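N-acetylneuraminic acid (Sialic acid) synthetase (Leptospira borgpetersenii serovar Hardjo-bovis, PDB 6NCS) probably condenses phosphoenolpyruvate with an N-acylated mannosamine, or its 6-phosphate, to make a sialic acid, and binds manganese. Local coordinates at residues Ile146-Arg151 with Pro172-His177. Numbering follows the deposited sequence. Where two conformers were deposited one is given.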
loop_
_atom_site.group_PDB
_atom_site.type_symbol
_atom_site.label_atom_id
_atom_site.label_comp_id
_atom_site.label_asym_id
_atom_site.label_seq_id
_atom_site.Cartn_x
_atom_site.Cartn_y
_atom_site.Cartn_z
ATOM N N ILE A 146 5.392 -26.678 -5.548
ATOM C CA ILE A 146 5.289 -25.313 -5.048
ATOM C C ILE A 146 4.336 -25.309 -3.868
ATOM O O ILE A 146 3.264 -25.917 -3.926
ATOM C CB ILE A 146 4.776 -24.370 -6.147
ATOM C CG1 ILE A 146 5.704 -24.385 -7.366
ATOM C CG2 ILE A 146 4.568 -22.947 -5.595
ATOM C CD1 ILE A 146 5.006 -23.879 -8.617
ATOM N N VAL A 147 4.710 -24.618 -2.792
ATOM C CA VAL A 147 3.906 -24.607 -1.575
ATOM C C VAL A 147 3.548 -23.170 -1.252
ATOM O O VAL A 147 4.433 -22.310 -1.163
ATOM C CB VAL A 147 4.636 -25.246 -0.384
ATOM C CG1 VAL A 147 3.744 -25.164 0.854
ATOM C CG2 VAL A 147 5.008 -26.694 -0.686
ATOM N N ILE A 148 2.256 -22.917 -1.073
ATOM C CA ILE A 148 1.760 -21.650 -0.556
ATOM C C ILE A 148 1.267 -21.912 0.858
ATOM O O ILE A 148 0.380 -22.749 1.062
ATOM C CB ILE A 148 0.628 -21.081 -1.421
ATOM C CG1 ILE A 148 1.075 -20.922 -2.880
ATOM C CG2 ILE A 148 0.171 -19.762 -0.825
ATOM C CD1 ILE A 148 -0.059 -20.441 -3.812
ATOM N N LEU A 149 1.847 -21.215 1.835
ATOM C CA LEU A 149 1.462 -21.326 3.239
ATOM C C LEU A 149 0.852 -20.007 3.692
ATOM O O LEU A 149 1.400 -18.947 3.397
ATOM C CB LEU A 149 2.682 -21.649 4.102
ATOM C CG LEU A 149 2.504 -21.682 5.623
ATOM C CD1 LEU A 149 1.605 -22.855 6.051
ATOM C CD2 LEU A 149 3.870 -21.758 6.301
ATOM N N SER A 150 -0.285 -20.067 4.374
ATOM C CA SER A 150 -0.881 -18.907 5.025
ATOM C C SER A 150 -0.527 -18.921 6.505
ATOM O O SER A 150 -0.427 -19.988 7.116
ATOM C CB SER A 150 -2.402 -18.901 4.867
ATOM O OG SER A 150 -2.780 -18.515 3.562
ATOM N N ARG A 151 -0.346 -17.728 7.090
ATOM C CA ARG A 151 0.145 -17.633 8.465
ATOM C C ARG A 151 -0.883 -17.082 9.451
ATOM O O ARG A 151 -0.500 -16.582 10.511
ATOM C CB ARG A 151 1.449 -16.814 8.544
ATOM C CG ARG A 151 1.500 -15.420 7.862
ATOM C CD ARG A 151 0.625 -14.360 8.571
ATOM N NE ARG A 151 0.843 -14.284 10.018
ATOM C CZ ARG A 151 1.003 -13.144 10.686
ATOM N NH1 ARG A 151 0.968 -11.991 10.035
ATOM N NH2 ARG A 151 1.185 -13.148 12.001
ATOM N N PRO A 172 10.027 -24.612 -3.569
ATOM C CA PRO A 172 9.505 -23.314 -4.015
ATOM C C PRO A 172 8.377 -22.923 -3.077
ATOM O O PRO A 172 7.470 -23.717 -2.810
ATOM C CB PRO A 172 9.004 -23.583 -5.443
ATOM C CG PRO A 172 9.549 -24.927 -5.813
ATOM C CD PRO A 172 9.701 -25.685 -4.520
ATOM N N PHE A 173 8.474 -21.720 -2.518
ATOM C CA PHE A 173 7.698 -21.403 -1.336
ATOM C C PHE A 173 7.167 -19.979 -1.409
ATOM O O PHE A 173 7.891 -19.049 -1.773
ATOM C CB PHE A 173 8.548 -21.595 -0.075
ATOM C CG PHE A 173 7.805 -21.330 1.194
ATOM C CD1 PHE A 173 6.896 -22.251 1.683
ATOM C CD2 PHE A 173 8.022 -20.161 1.900
ATOM C CE1 PHE A 173 6.196 -22.005 2.853
ATOM C CE2 PHE A 173 7.332 -19.902 3.069
ATOM C CZ PHE A 173 6.420 -20.836 3.556
ATOM N N ILE A 174 5.899 -19.832 -1.049
ATOM C CA ILE A 174 5.188 -18.559 -1.011
ATOM C C ILE A 174 4.491 -18.465 0.340
ATOM O O ILE A 174 3.884 -19.437 0.798
ATOM C CB ILE A 174 4.167 -18.479 -2.164
ATOM C CG1 ILE A 174 4.905 -18.468 -3.502
ATOM C CG2 ILE A 174 3.216 -17.285 -2.011
ATOM C CD1 ILE A 174 4.051 -18.919 -4.674
ATOM N N LEU A 175 4.558 -17.294 0.977
ATOM C CA LEU A 175 3.905 -17.088 2.266
ATOM C C LEU A 175 2.830 -16.016 2.132
ATOM O O LEU A 175 3.092 -14.948 1.576
ATOM C CB LEU A 175 4.937 -16.679 3.308
ATOM C CG LEU A 175 4.487 -16.480 4.745
ATOM C CD1 LEU A 175 3.995 -17.823 5.287
ATOM C CD2 LEU A 175 5.665 -15.985 5.582
ATOM N N LEU A 176 1.625 -16.293 2.632
ATOM C CA LEU A 176 0.537 -15.317 2.601
ATOM C C LEU A 176 0.262 -14.786 4.005
ATOM O O LEU A 176 -0.031 -15.561 4.920
ATOM C CB LEU A 176 -0.744 -15.924 2.032
ATOM C CG LEU A 176 -0.658 -16.617 0.673
ATOM C CD1 LEU A 176 -2.058 -17.141 0.262
ATOM C CD2 LEU A 176 -0.097 -15.674 -0.369
ATOM N N HIS A 177 0.328 -13.470 4.164
ATOM C CA HIS A 177 -0.272 -12.859 5.343
ATOM C C HIS A 177 -1.768 -13.153 5.357
ATOM O O HIS A 177 -2.414 -13.237 4.311
ATOM C CB HIS A 177 -0.027 -11.344 5.363
ATOM C CG HIS A 177 -0.737 -10.654 6.482
ATOM N ND1 HIS A 177 -0.617 -11.059 7.793
ATOM C CD2 HIS A 177 -1.615 -9.625 6.486
ATOM C CE1 HIS A 177 -1.381 -10.302 8.561
ATOM N NE2 HIS A 177 -2.000 -9.423 7.792
#
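Just ahead of strand 173-178, P172 O accepts a hydrogen bond from V147 N, 2.9 Å away, while the proline side chain crosses that of I146 at about a right angle, CB against I146 CG1. F173, with CG trans to the backbone N (chi1 -178°), sends its ring obliquely across to L149, CE1 lying 3.7 Å from L149 CB and CD2 of that leucine at the ring edge. The same ring stacks on F166 of helix 156-168, tying strand 173-178 to the helix. On the other face I174 runs alongside I148, CB to CG1 4.0 Å, and its backbone N and O bond to V147 O and L149 N. L175 returns to the helix side, where CD1 lies 4.1 Å from L149 CD2. L176 bonds through its backbone to L149 O and R151 N, and its CG packs 3.6 Å from I148 CG2, beside S150. At H177, ND1 accepts a bent bond from R151 NH1 (2.9 Å, 133° at the hydrogen), with guanidinium and imidazole planes 46° apart. The arginine chain, bent at chi2 and chi3, curls forward past H177 CA to bring NH1 to the ring; A154 O binds NH2, and A189 O holds H177 NE2, fixing both groups. S150 lies about 6 Å, side chain to side chain, from the manganese ligand H210. Joined through helix 156-168, the strands form a beta-alpha-beta unit of the NeuB TIM barrel.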